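Local coordinates for uncharacterized conserved protein (Staphylococcus epidermidis, PDB 3FRM) that is of unknown function but is built from two acetyltransferase-like regions, one of them a GNAT domain, and may therefore bind acetyl-CoA and transfer its acetyl group, at residues A[51-56]-A[74-79]; A[88-91]-A[96-99]; A[28-33]-A[152-157]; A[177-182]-A[206-211]. One frame throughout, in Å; residues are numbered along the deposited sequence.

Contact 1: residues A[51-56]-A[74-79]; sequences NQWLKD and FSFPAN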
loop_
_atom_site.group_PDB
_atom_site.type_symbol
_atom_site.label_atom_id
_atom_site.label_comp_id
_atom_site.label_asym_id
_atom_site.label_seq_id
_atom_site.Cartn_x
_atom_site.Cartn_y
_atom_site.Cartn_z
ATOM N N ASN A 51 9.404 -7.932 28.997
ATOM C CA ASN A 51 10.433 -8.799 29.631
ATOM C C ASN A 51 10.541 -10.171 29.004
ATOM O O ASN A 51 11.626 -10.662 28.817
ATOM C CB ASN A 51 10.126 -9.002 31.114
ATOM C CG ASN A 51 10.200 -7.719 31.904
ATOM O OD1 ASN A 51 11.099 -6.911 31.690
ATOM N ND2 ASN A 51 9.266 -7.532 32.862
ATOM N N GLN A 52 9.387 -10.780 28.726
ATOM C CA GLN A 52 9.301 -11.999 27.953
ATOM C C GLN A 52 10.025 -11.821 26.630
ATOM O O GLN A 52 10.862 -12.635 26.268
ATOM C CB GLN A 52 7.855 -12.308 27.609
ATOM C CG GLN A 52 7.249 -13.506 28.253
ATOM C CD GLN A 52 8.078 -14.792 28.225
ATOM O OE1 GLN A 52 7.729 -15.746 28.914
ATOM N NE2 GLN A 52 9.145 -14.837 27.444
ATOM N N TRP A 53 9.687 -10.749 25.916
ATOM C CA TRP A 53 10.272 -10.487 24.606
ATOM C C TRP A 53 11.787 -10.432 24.636
ATOM O O TRP A 53 12.433 -10.913 23.696
ATOM C CB TRP A 53 9.671 -9.220 23.911
ATOM C CG TRP A 53 10.205 -9.035 22.491
ATOM C CD1 TRP A 53 9.999 -9.881 21.424
ATOM C CD2 TRP A 53 11.068 -7.988 22.003
ATOM N NE1 TRP A 53 10.665 -9.414 20.313
ATOM C CE2 TRP A 53 11.319 -8.256 20.637
ATOM C CE3 TRP A 53 11.618 -6.837 22.577
ATOM C CZ2 TRP A 53 12.136 -7.438 19.835
ATOM C CZ3 TRP A 53 12.412 -6.010 21.783
ATOM C CH2 TRP A 53 12.660 -6.320 20.402
ATOM N N LEU A 54 12.349 -9.875 25.711
ATOM C CA LEU A 54 13.828 -9.803 25.884
ATOM C C LEU A 54 14.478 -11.171 25.995
ATOM O O LEU A 54 15.561 -11.453 25.407
ATOM C CB LEU A 54 14.175 -8.995 27.140
ATOM C CG LEU A 54 14.531 -7.524 26.957
ATOM C CD1 LEU A 54 14.034 -6.916 25.664
ATOM C CD2 LEU A 54 14.063 -6.697 28.167
ATOM N N LYS A 55 13.802 -12.007 26.781
ATOM C CA LYS A 55 14.173 -13.392 26.950
ATOM C C LYS A 55 14.059 -14.136 25.630
ATOM O O LYS A 55 14.936 -14.925 25.324
ATOM C CB LYS A 55 13.301 -14.037 28.029
ATOM C CG LYS A 55 13.762 -13.723 29.457
ATOM C CD LYS A 55 12.669 -13.927 30.465
ATOM C CE LYS A 55 13.058 -13.251 31.770
ATOM N NZ LYS A 55 11.845 -12.856 32.603
ATOM N N ASP A 56 13.044 -13.821 24.822
ATOM C CA ASP A 56 12.807 -14.520 23.562
ATOM C C ASP A 56 13.843 -14.072 22.527
ATOM O O ASP A 56 14.280 -14.849 21.662
ATOM C CB ASP A 56 11.398 -14.260 23.053
ATOM C CG ASP A 56 10.300 -14.773 24.005
ATOM O OD1 ASP A 56 10.551 -15.642 24.859
ATOM O OD2 ASP A 56 9.139 -14.326 23.865
ATOM N N PHE A 74 10.075 -11.636 14.368
ATOM C CA PHE A 74 8.911 -12.066 15.079
ATOM C C PHE A 74 7.694 -11.515 14.392
ATOM O O PHE A 74 7.737 -10.422 13.826
ATOM C CB PHE A 74 8.942 -11.512 16.522
ATOM C CG PHE A 74 10.258 -11.801 17.274
ATOM C CD1 PHE A 74 10.345 -12.845 18.173
ATOM C CD2 PHE A 74 11.397 -11.037 17.048
ATOM C CE1 PHE A 74 11.561 -13.114 18.869
ATOM C CE2 PHE A 74 12.614 -11.321 17.718
ATOM C CZ PHE A 74 12.681 -12.341 18.633
ATOM N N SER A 75 6.616 -12.302 14.429
ATOM C CA SER A 75 5.268 -11.866 14.117
ATOM C C SER A 75 4.527 -11.861 15.408
ATOM O O SER A 75 4.773 -12.736 16.221
ATOM C CB SER A 75 4.549 -12.897 13.293
ATOM O OG SER A 75 5.211 -12.986 12.116
ATOM N N PHE A 76 3.545 -10.967 15.521
ATOM C CA PHE A 76 2.744 -10.875 16.706
ATOM C C PHE A 76 1.333 -11.425 16.444
ATOM O O PHE A 76 1.021 -11.878 15.346
ATOM C CB PHE A 76 2.780 -9.430 17.257
ATOM C CG PHE A 76 4.117 -9.036 17.812
ATOM C CD1 PHE A 76 4.446 -9.323 19.101
ATOM C CD2 PHE A 76 5.060 -8.407 17.022
ATOM C CE1 PHE A 76 5.727 -8.979 19.615
ATOM C CE2 PHE A 76 6.302 -8.069 17.498
ATOM C CZ PHE A 76 6.646 -8.356 18.809
ATOM N N PRO A 77 0.477 -11.440 17.464
ATOM C CA PRO A 77 -0.796 -12.152 17.247
ATOM C C PRO A 77 -1.699 -11.452 16.228
ATOM O O PRO A 77 -1.713 -10.232 16.120
ATOM C CB PRO A 77 -1.440 -12.118 18.614
ATOM C CG PRO A 77 -0.157 -11.982 19.584
ATOM C CD PRO A 77 0.715 -11.055 18.870
ATOM N N ALA A 78 -2.423 -12.227 15.464
ATOM C CA ALA A 78 -3.489 -11.682 14.596
ATOM C C ALA A 78 -4.341 -10.594 15.241
ATOM O O ALA A 78 -4.874 -10.767 16.330
ATOM C CB ALA A 78 -4.361 -12.790 14.107
ATOM N N ASN A 79 -4.405 -9.450 14.569
ATOM C CA ASN A 79 -5.278 -8.391 14.990
ATOM C C ASN A 79 -4.975 -7.844 16.388
ATOM O O ASN A 79 -5.838 -7.308 17.037
ATOM C CB ASN A 79 -6.721 -8.866 14.913
ATOM C CG ASN A 79 -7.015 -9.446 13.572
ATOM O OD1 ASN A 79 -6.893 -8.766 12.584
ATOM N ND2 ASN A 79 -7.304 -10.720 13.519
#

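Contact 2: residues A[88-91]-A[96-99]; sequences EKIR and QIGV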
loop_
_atom_site.group_PDB
_atom_site.type_symbol
_atom_site.label_atom_id
_atom_site.label_comp_id
_atom_site.label_asym_id
_atom_site.label_seq_id
_atom_site.Cartn_x
_atom_site.Cartn_y
_atom_site.Cartn_z
ATOM N N GLU A 88 8.450 0.628 22.164
ATOM C CA GLU A 88 9.541 1.485 22.488
ATOM C C GLU A 88 10.831 0.689 22.547
ATOM O O GLU A 88 11.845 1.102 21.984
ATOM C CB GLU A 88 9.275 2.185 23.810
ATOM C CG GLU A 88 10.141 3.385 23.932
ATOM C CD GLU A 88 10.468 3.706 25.381
ATOM O OE1 GLU A 88 11.222 4.684 25.653
ATOM O OE2 GLU A 88 9.941 2.982 26.261
ATOM N N LYS A 89 10.792 -0.479 23.155
ATOM C CA LYS A 89 11.957 -1.325 23.159
ATOM C C LYS A 89 12.382 -1.773 21.735
ATOM O O LYS A 89 13.599 -1.776 21.390
ATOM C CB LYS A 89 11.696 -2.547 24.008
ATOM C CG LYS A 89 12.936 -3.401 24.181
ATOM C CD LYS A 89 13.627 -3.109 25.491
ATOM C CE LYS A 89 14.147 -1.726 25.557
ATOM N NZ LYS A 89 14.311 -1.402 26.982
ATOM N N ILE A 90 11.362 -2.169 20.955
ATOM C CA ILE A 90 11.534 -2.618 19.600
ATOM C C ILE A 90 12.276 -1.593 18.784
ATOM O O ILE A 90 13.254 -1.936 18.101
ATOM C CB ILE A 90 10.165 -2.985 18.911
ATOM C CG1 ILE A 90 9.657 -4.337 19.415
ATOM C CG2 ILE A 90 10.329 -3.116 17.412
ATOM C CD1 ILE A 90 8.174 -4.550 19.218
ATOM N N ARG A 91 11.819 -0.345 18.820
ATOM C CA ARG A 91 12.559 0.730 18.158
ATOM C C ARG A 91 13.984 0.850 18.695
ATOM O O ARG A 91 14.894 0.900 17.925
ATOM C CB ARG A 91 11.835 2.078 18.231
ATOM C CG ARG A 91 11.016 2.350 16.968
ATOM C CD ARG A 91 9.652 2.967 17.277
ATOM N NE ARG A 91 9.756 3.778 18.488
ATOM C CZ ARG A 91 8.795 3.901 19.402
ATOM N NH1 ARG A 91 7.641 3.257 19.223
ATOM N NH2 ARG A 91 9.010 4.645 20.496
ATOM N N GLN A 96 13.002 -3.156 12.318
ATOM C CA GLN A 96 12.037 -2.597 11.403
ATOM C C GLN A 96 10.648 -3.136 11.781
ATOM O O GLN A 96 10.474 -4.351 11.957
ATOM C CB GLN A 96 12.310 -3.095 10.000
ATOM C CG GLN A 96 13.742 -2.999 9.443
ATOM C CD GLN A 96 13.906 -3.891 8.156
ATOM O OE1 GLN A 96 12.910 -4.199 7.456
ATOM N NE2 GLN A 96 15.143 -4.327 7.873
ATOM N N ILE A 97 9.650 -2.262 11.833
ATOM C CA ILE A 97 8.284 -2.664 12.172
ATOM C C ILE A 97 7.448 -2.651 10.927
ATOM O O ILE A 97 7.516 -1.698 10.181
ATOM C CB ILE A 97 7.686 -1.704 13.166
ATOM C CG1 ILE A 97 8.610 -1.645 14.368
ATOM C CG2 ILE A 97 6.301 -2.157 13.630
ATOM C CD1 ILE A 97 8.084 -0.774 15.537
ATOM N N GLY A 98 6.653 -3.688 10.673
ATOM C CA GLY A 98 5.748 -3.621 9.564
ATOM C C GLY A 98 4.454 -4.345 9.881
ATOM O O GLY A 98 4.281 -4.835 10.982
ATOM N N VAL A 99 3.554 -4.418 8.912
ATOM C CA VAL A 99 2.265 -5.053 9.086
ATOM C C VAL A 99 2.019 -6.013 7.923
ATOM O O VAL A 99 2.244 -5.678 6.728
ATOM C CB VAL A 99 1.186 -3.985 9.145
ATOM C CG1 VAL A 99 -0.239 -4.595 9.142
ATOM C CG2 VAL A 99 1.362 -3.137 10.415
#

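Contact 3: residues A[28-33]-A[152-157]; sequences YLLPPQ and KQHIYS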
loop_
_atom_site.group_PDB
_atom_site.type_symbol
_atom_site.label_atom_id
_atom_site.label_comp_id
_atom_site.label_asym_id
_atom_site.label_seq_id
_atom_site.Cartn_x
_atom_site.Cartn_y
_atom_site.Cartn_z
ATOM N N TYR A 28 9.994 -21.409 13.930
ATOM C CA TYR A 28 10.297 -22.028 12.647
ATOM C C TYR A 28 11.767 -21.735 12.304
ATOM O O TYR A 28 12.257 -20.633 12.513
ATOM C CB TYR A 28 9.409 -21.426 11.591
ATOM C CG TYR A 28 7.967 -21.882 11.641
ATOM C CD1 TYR A 28 7.521 -22.890 10.800
ATOM C CD2 TYR A 28 7.077 -21.332 12.542
ATOM C CE1 TYR A 28 6.190 -23.329 10.824
ATOM C CE2 TYR A 28 5.748 -21.772 12.604
ATOM C CZ TYR A 28 5.320 -22.774 11.719
ATOM O OH TYR A 28 4.025 -23.234 11.737
ATOM N N LEU A 29 12.430 -22.742 11.742
ATOM C CA LEU A 29 13.764 -22.721 11.287
ATOM C C LEU A 29 13.851 -23.600 10.037
ATOM O O LEU A 29 13.093 -24.571 9.903
ATOM C CB LEU A 29 14.621 -23.384 12.341
ATOM C CG LEU A 29 15.496 -22.683 13.363
ATOM C CD1 LEU A 29 14.938 -21.411 13.918
ATOM C CD2 LEU A 29 15.676 -23.702 14.441
ATOM N N LEU A 30 14.814 -23.289 9.167
ATOM C CA LEU A 30 15.159 -24.119 8.066
ATOM C C LEU A 30 16.697 -24.153 8.026
ATOM O O LEU A 30 17.353 -23.370 7.319
ATOM C CB LEU A 30 14.572 -23.579 6.776
ATOM C CG LEU A 30 14.663 -24.457 5.510
ATOM C CD1 LEU A 30 13.997 -25.805 5.665
ATOM C CD2 LEU A 30 14.007 -23.770 4.292
ATOM N N PRO A 31 17.283 -25.071 8.807
ATOM C CA PRO A 31 18.712 -25.142 9.048
ATOM C C PRO A 31 19.609 -25.238 7.792
ATOM O O PRO A 31 20.706 -24.680 7.798
ATOM C CB PRO A 31 18.841 -26.353 9.975
ATOM C CG PRO A 31 17.540 -26.347 10.742
ATOM C CD PRO A 31 16.521 -25.967 9.701
ATOM N N PRO A 32 19.154 -25.932 6.737
ATOM C CA PRO A 32 19.924 -25.925 5.487
ATOM C C PRO A 32 19.834 -24.601 4.724
ATOM O O PRO A 32 20.604 -24.396 3.771
ATOM C CB PRO A 32 19.248 -27.028 4.644
ATOM C CG PRO A 32 18.694 -27.938 5.643
ATOM C CD PRO A 32 18.134 -26.999 6.699
ATOM N N GLN A 33 18.923 -23.717 5.137
ATOM C CA GLN A 33 18.732 -22.432 4.473
ATOM C C GLN A 33 18.703 -21.282 5.491
ATOM O O GLN A 33 17.739 -20.532 5.566
ATOM C CB GLN A 33 17.436 -22.452 3.638
ATOM C CG GLN A 33 17.586 -21.821 2.264
ATOM C CD GLN A 33 18.117 -22.780 1.185
ATOM O OE1 GLN A 33 17.347 -23.295 0.393
ATOM N NE2 GLN A 33 19.426 -22.993 1.142
ATOM N N LYS A 152 16.628 -17.447 -5.505
ATOM C CA LYS A 152 16.565 -18.064 -6.826
ATOM C C LYS A 152 17.077 -19.481 -6.824
ATOM O O LYS A 152 16.409 -20.390 -7.268
ATOM C CB LYS A 152 17.365 -17.267 -7.842
ATOM C CG LYS A 152 16.520 -16.277 -8.655
ATOM C CD LYS A 152 17.398 -15.468 -9.615
ATOM C CE LYS A 152 17.975 -16.321 -10.740
ATOM N NZ LYS A 152 19.275 -15.807 -11.305
ATOM N N GLN A 153 18.266 -19.672 -6.294
ATOM C CA GLN A 153 18.867 -20.992 -6.179
ATOM C C GLN A 153 17.955 -21.958 -5.415
ATOM O O GLN A 153 17.804 -23.093 -5.759
ATOM C CB GLN A 153 20.249 -20.878 -5.492
ATOM C CG GLN A 153 21.411 -20.795 -6.477
ATOM C CD GLN A 153 21.819 -22.178 -7.011
ATOM O OE1 GLN A 153 20.959 -22.986 -7.401
ATOM N NE2 GLN A 153 23.133 -22.466 -7.005
ATOM N N HIS A 154 17.333 -21.485 -4.373
ATOM C CA HIS A 154 16.446 -22.334 -3.583
ATOM C C HIS A 154 15.225 -22.841 -4.379
ATOM O O HIS A 154 14.975 -24.041 -4.422
ATOM C CB HIS A 154 16.075 -21.586 -2.313
ATOM C CG HIS A 154 15.122 -22.319 -1.424
ATOM N ND1 HIS A 154 15.368 -23.593 -0.948
ATOM C CD2 HIS A 154 13.938 -21.936 -0.887
ATOM C CE1 HIS A 154 14.373 -23.967 -0.164
ATOM N NE2 HIS A 154 13.493 -22.979 -0.108
ATOM N N ILE A 155 14.510 -21.933 -5.039
ATOM C CA ILE A 155 13.405 -22.279 -5.943
ATOM C C ILE A 155 13.835 -23.220 -7.080
ATOM O O ILE A 155 13.136 -24.213 -7.435
ATOM C CB ILE A 155 12.820 -21.029 -6.619
ATOM C CG1 ILE A 155 12.477 -19.965 -5.596
ATOM C CG2 ILE A 155 11.599 -21.388 -7.478
ATOM C CD1 ILE A 155 11.833 -18.742 -6.239
ATOM N N TYR A 156 14.979 -22.897 -7.663
ATOM C CA TYR A 156 15.489 -23.674 -8.785
ATOM C C TYR A 156 15.873 -25.085 -8.376
ATOM O O TYR A 156 16.133 -25.907 -9.220
ATOM C CB TYR A 156 16.704 -22.985 -9.415
ATOM C CG TYR A 156 17.288 -23.760 -10.566
ATOM C CD1 TYR A 156 16.588 -23.881 -11.761
ATOM C CD2 TYR A 156 18.556 -24.384 -10.468
ATOM C CE1 TYR A 156 17.130 -24.596 -12.867
ATOM C CE2 TYR A 156 19.112 -25.101 -11.568
ATOM C CZ TYR A 156 18.383 -25.204 -12.745
ATOM O OH TYR A 156 18.865 -25.907 -13.816
ATOM N N SER A 157 15.971 -25.383 -7.091
ATOM C CA SER A 157 16.370 -26.742 -6.759
ATOM C C SER A 157 15.336 -27.419 -5.891
ATOM O O SER A 157 15.530 -28.552 -5.475
ATOM C CB SER A 157 17.729 -26.742 -6.057
ATOM O OG SER A 157 17.520 -26.447 -4.701
#

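Contact 4: residues A[177-182]-A[206-211]; sequences GIVDII and SEIQAY. With SO4 (sulfate ion), chain H.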
loop_
_atom_site.group_PDB
_atom_site.type_symbol
_atom_site.label_atom_id
_atom_site.label_comp_id
_atom_site.label_asym_id
_atom_site.label_seq_id
_atom_site.Cartn_x
_atom_site.Cartn_y
_atom_site.Cartn_z
ATOM N N GLY A 177 4.614 -12.796 -16.384
ATOM C CA GLY A 177 3.867 -12.840 -15.105
ATOM C C GLY A 177 4.131 -14.140 -14.352
ATOM O O GLY A 177 4.266 -15.196 -14.967
ATOM N N ILE A 178 4.211 -14.097 -13.031
ATOM C CA ILE A 178 4.352 -15.349 -12.280
ATOM C C ILE A 178 3.476 -15.396 -11.022
ATOM O O ILE A 178 2.989 -14.354 -10.517
ATOM C CB ILE A 178 5.878 -15.706 -11.959
ATOM C CG1 ILE A 178 6.495 -14.622 -11.083
ATOM C CG2 ILE A 178 6.709 -15.908 -13.280
ATOM C CD1 ILE A 178 7.996 -14.968 -10.642
ATOM N N VAL A 179 3.236 -16.596 -10.504
ATOM C CA VAL A 179 2.613 -16.662 -9.191
ATOM C C VAL A 179 2.865 -18.046 -8.690
ATOM O O VAL A 179 3.004 -18.951 -9.495
ATOM C CB VAL A 179 1.071 -16.334 -9.259
ATOM C CG1 VAL A 179 0.283 -17.337 -10.232
ATOM C CG2 VAL A 179 0.464 -16.231 -7.867
ATOM N N ASP A 180 2.949 -18.170 -7.376
ATOM C CA ASP A 180 2.952 -19.428 -6.639
ATOM C C ASP A 180 1.579 -19.715 -6.035
ATOM O O ASP A 180 0.907 -18.807 -5.571
ATOM C CB ASP A 180 3.878 -19.288 -5.458
ATOM C CG ASP A 180 5.278 -19.146 -5.876
ATOM O OD1 ASP A 180 6.160 -19.414 -5.042
ATOM O OD2 ASP A 180 5.517 -18.808 -7.058
ATOM N N ILE A 181 1.200 -20.988 -6.032
ATOM C CA ILE A 181 -0.036 -21.401 -5.442
ATOM C C ILE A 181 0.196 -22.578 -4.541
ATOM O O ILE A 181 0.904 -23.517 -4.890
ATOM C CB ILE A 181 -1.174 -21.716 -6.485
ATOM C CG1 ILE A 181 -0.664 -22.593 -7.609
ATOM C CG2 ILE A 181 -1.704 -20.442 -7.086
ATOM C CD1 ILE A 181 -0.087 -21.819 -8.811
ATOM N N ILE A 182 -0.442 -22.485 -3.381
ATOM C CA ILE A 182 -0.392 -23.480 -2.343
ATOM C C ILE A 182 -1.828 -23.917 -2.161
ATOM O O ILE A 182 -2.705 -23.119 -1.750
ATOM C CB ILE A 182 0.143 -22.903 -1.003
ATOM C CG1 ILE A 182 1.561 -22.381 -1.144
ATOM C CG2 ILE A 182 0.094 -23.933 0.117
ATOM C CD1 ILE A 182 1.602 -20.851 -1.143
ATOM N N SER A 206 -5.032 -9.807 -14.282
ATOM C CA SER A 206 -6.342 -10.384 -14.031
ATOM C C SER A 206 -6.544 -11.751 -14.768
ATOM O O SER A 206 -7.246 -12.608 -14.259
ATOM C CB SER A 206 -7.442 -9.378 -14.267
ATOM O OG SER A 206 -7.674 -9.340 -15.642
ATOM N N GLU A 207 -5.839 -11.994 -15.887
ATOM C CA GLU A 207 -5.860 -13.329 -16.476
ATOM C C GLU A 207 -5.297 -14.362 -15.515
ATOM O O GLU A 207 -5.916 -15.395 -15.287
ATOM C CB GLU A 207 -5.214 -13.402 -17.868
ATOM C CG GLU A 207 -6.110 -12.856 -19.034
ATOM C CD GLU A 207 -7.505 -13.509 -19.185
ATOM O OE1 GLU A 207 -8.422 -12.859 -19.754
ATOM O OE2 GLU A 207 -7.698 -14.670 -18.745
ATOM N N ILE A 208 -4.158 -14.045 -14.901
ATOM C CA ILE A 208 -3.499 -14.955 -13.998
ATOM C C ILE A 208 -4.394 -15.243 -12.820
ATOM O O ILE A 208 -4.450 -16.365 -12.301
ATOM C CB ILE A 208 -2.132 -14.405 -13.526
ATOM C CG1 ILE A 208 -1.106 -14.546 -14.642
ATOM C CG2 ILE A 208 -1.667 -15.086 -12.243
ATOM C CD1 ILE A 208 0.066 -13.492 -14.571
ATOM N N GLN A 209 -5.131 -14.232 -12.407
ATOM C CA GLN A 209 -5.937 -14.376 -11.246
ATOM C C GLN A 209 -7.120 -15.302 -11.535
ATOM O O GLN A 209 -7.397 -16.203 -10.759
ATOM C CB GLN A 209 -6.409 -13.012 -10.838
ATOM C CG GLN A 209 -6.765 -12.955 -9.417
ATOM C CD GLN A 209 -5.550 -12.823 -8.584
ATOM O OE1 GLN A 209 -4.656 -12.084 -8.929
ATOM N NE2 GLN A 209 -5.508 -13.527 -7.469
ATOM N N ALA A 210 -7.814 -15.070 -12.649
ATOM C CA ALA A 210 -8.927 -15.905 -13.030
ATOM C C ALA A 210 -8.537 -17.361 -13.228
ATOM O O ALA A 210 -9.329 -18.257 -12.956
ATOM C CB ALA A 210 -9.599 -15.372 -14.309
ATOM N N TYR A 211 -7.332 -17.590 -13.728
ATOM C CA TYR A 211 -6.809 -18.932 -13.873
ATOM C C TYR A 211 -6.775 -19.620 -12.501
ATOM O O TYR A 211 -7.358 -20.693 -12.312
ATOM C CB TYR A 211 -5.392 -18.846 -14.440
ATOM C CG TYR A 211 -4.813 -20.172 -14.794
ATOM C CD1 TYR A 211 -4.776 -20.603 -16.133
ATOM C CD2 TYR A 211 -4.278 -21.010 -13.806
ATOM C CE1 TYR A 211 -4.258 -21.843 -16.480
ATOM C CE2 TYR A 211 -3.745 -22.266 -14.148
ATOM C CZ TYR A 211 -3.758 -22.667 -15.493
ATOM O OH TYR A 211 -3.235 -23.881 -15.846
HETATM S S SO4 H . -4.291 -6.052 -14.495
HETATM O O1 SO4 H . -5.591 -6.627 -14.156
HETATM O O2 SO4 H . -3.891 -5.308 -13.311
HETATM O O3 SO4 H . -3.395 -7.155 -14.815
HETATM O O4 SO4 H . -4.403 -5.105 -15.604
#

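Contact 1: residues A[51-56]-A[74-79]
Two aromatic side chains, Trp53 of the helix and Phe74 of the strand, carry most of this contact. They form a T-shaped stack: the pyrrole edge of the indole is driven into the face of the phenyl ring, with 4.7 Å between the centroid of the five-membered ring of Trp53 and that of the Phe74 ring, and the planes 69° apart. NE1 of Trp53 stands almost over the middle of that face, 3.6 Å above the plane of the Phe74 ring, and its N-H is directed at the pi cloud. No conventional acceptor for NE1 exists in the model although it is buried, so the Phe74 face is what it has to lean on. The indole gets there because CG of Trp53 lies anti to the backbone N (chi1 -175°), which swings the ring off the helix flank and down to the sheet.

The remaining contacts are looser van der Waals approaches. CZ of Phe76 comes within 4.4 Å of Trp53 NE1, while Asp56 borders the phenyl ring of Phe74 from another side: its backbone O meets the ring edge at CZ, and Asp56 CB lies 4.3 Å from Phe74 CE1.

The charged end of Asp56 is engaged elsewhere, in a salt bridge to Arg24 and a hydrogen bond to Tyr44. Trp42 adds a second edge-to-face partner for Phe74, and Phe95 one for Trp53.

Helix 50-66 thus covers the sheet between strands 41-44 and 72-75, the packing of a beta-alpha-beta crossover.

Contact 2: residues A[88-91]-A[96-99]
Ile90 lays its CG2 methyl against the outer end of the Ile97 side chain. CG2 of Ile90 is 3.7 Å from CD1 of Ile97, and the same methyl is 3.8 Å from Ile97 CG1, so a single branch of the helix residue sits over the last two carbons of the strand residue. The two side chains meet at about a right angle. Ile97 reaches across the gap fully extended, its CD1 anti to CA (chi2 -176°), whereas Ile90 offers the short branch and sends its longer CG1 arm elsewhere, to the indole of Trp53.

Arg91 adds a marginal contact at the rim, where CD of Arg91 comes to 4.4 Å from CD1 of Ile97. Beyond that point the chain folds back along its own helix, and Glu88 CA lies against one face of the Arg91 guanidinium, 3.7 Å above its plane and towards the rim of the group.

The two segments are joined by the short connection 93-95, which drops the chain from the end of helix 84-92 into strand 96-105. That strand pairs with strand 241-251, where Ile249 touches Ile90 and Tyr247 touches Ile97. The second subunit also reaches this region: Glu198 of that chain packs on Arg91 and His201 of that chain on Ile97.

No hydrogen bond or ion pair crosses between the segments. What holds helix to strand here is methyl and methylene contact, which depends on close fit and brings little directional preference of its own.

Contact 3: residues A[28-33]-A[152-157]
The imidazole of His154 is approached on one face by Gln33. The side-chain CG of Gln33 stands 4.3 Å above the ring plane, towards the rim, and the amide beyond it is turned 82° to the imidazole, so the groups do not stack. OE1 of Gln33 lies on that same side, close over ND1 of His154 and well out of the ring plane; the modelled separation of 2.4 Å between these two atoms is too short to trust, and its angle does not suit a hydrogen bond, so the exact placing of the amide is doubtful. As modelled, a bend at chi2 (85°) turns that amide towards the ring. Leu30 comes in obliquely, its CD2 4.5 Å from CE1 of His154.

On the backbone, Leu30 to Gln33 form a type I beta turn, closed by Gln33 N to Leu30 O at 2.7 Å, and Asn40 ties both ends of it through its side-chain amide.

Helix 145-158 runs on into the sodium-binding loop that begins at Tyr159; the metal lies about 11 Å from the His154 side chain. The turn follows strand 25-29 near one edge of the sheet, while His154 projects from helix 145-158, whose far flank rests on helix 129-136.

Contact 4: residues A[177-182]-A[206-211]
Strand 177-182 and helix 206-211 run in nearly the same direction, their axes 30° apart and 9.4 Å from each other at closest approach. The backbones come nearest at Gly177 and Ile208, whose CA atoms are 7.7 Å apart. Gly177 has no side chain on the helix-facing side, so Ile208 can set its CD1 down on the bare strand, 3.9 Å from Gly177 CA. The other branch of Ile208 serves the next inward-facing residue: its CG2 meets CG1 of Val179 at 3.6 Å, the two side chains sliding past one another in opposite senses. Ile208 therefore straddles two strand positions: its chi1 of -76° puts CG1 beside the backbone N and leaves CG2 anti to it. Phe193 and Ala169, from the strands flanking 174-183, also touch Ile208.

Helix against central strands is the core of the GNAT fold, and the helix here follows the glycine-rich turn of motif A, which in relatives wraps the pyrophosphate of acetyl-CoA. A sulfate ion, probably from the crystallisation liquor, sits at that turn. Ser206 N donates to sulfate O3 at 3.2 Å, with an angle of 135° at the hydrogen, and more weakly to O1. Gly203 N and Arg237 also bind the ion, and the N-terminal end of the helix would be expected to favour its negative charge, consistent with a phosphate-binding site.

Overall arrangement
All four contacts reach one long mixed sheet. Contacts 1 and 2 are neighbours, with centres 11 Å apart: helix 84-92 follows strand 72-75 in the chain, and Trp53 of contact 1 packs on Lys89 and Ile90 of contact 2. Contact 4 lies on the opposite side of the chain's centre, 34 Å from contact 1 and 32 Å from contact 2 between centres, in the GNAT domain range. Contact 3 joins distant parts of the chain, enclosing contacts 1 and 2 in its loop and closing before contact 4 opens; its nearest atoms are about 6 Å from those of contact 4. Two acetyltransferase-related regions thus share a continuous sheet, with contact 3 bringing the turn after strand 25-29 against helix 145-158 at the surface.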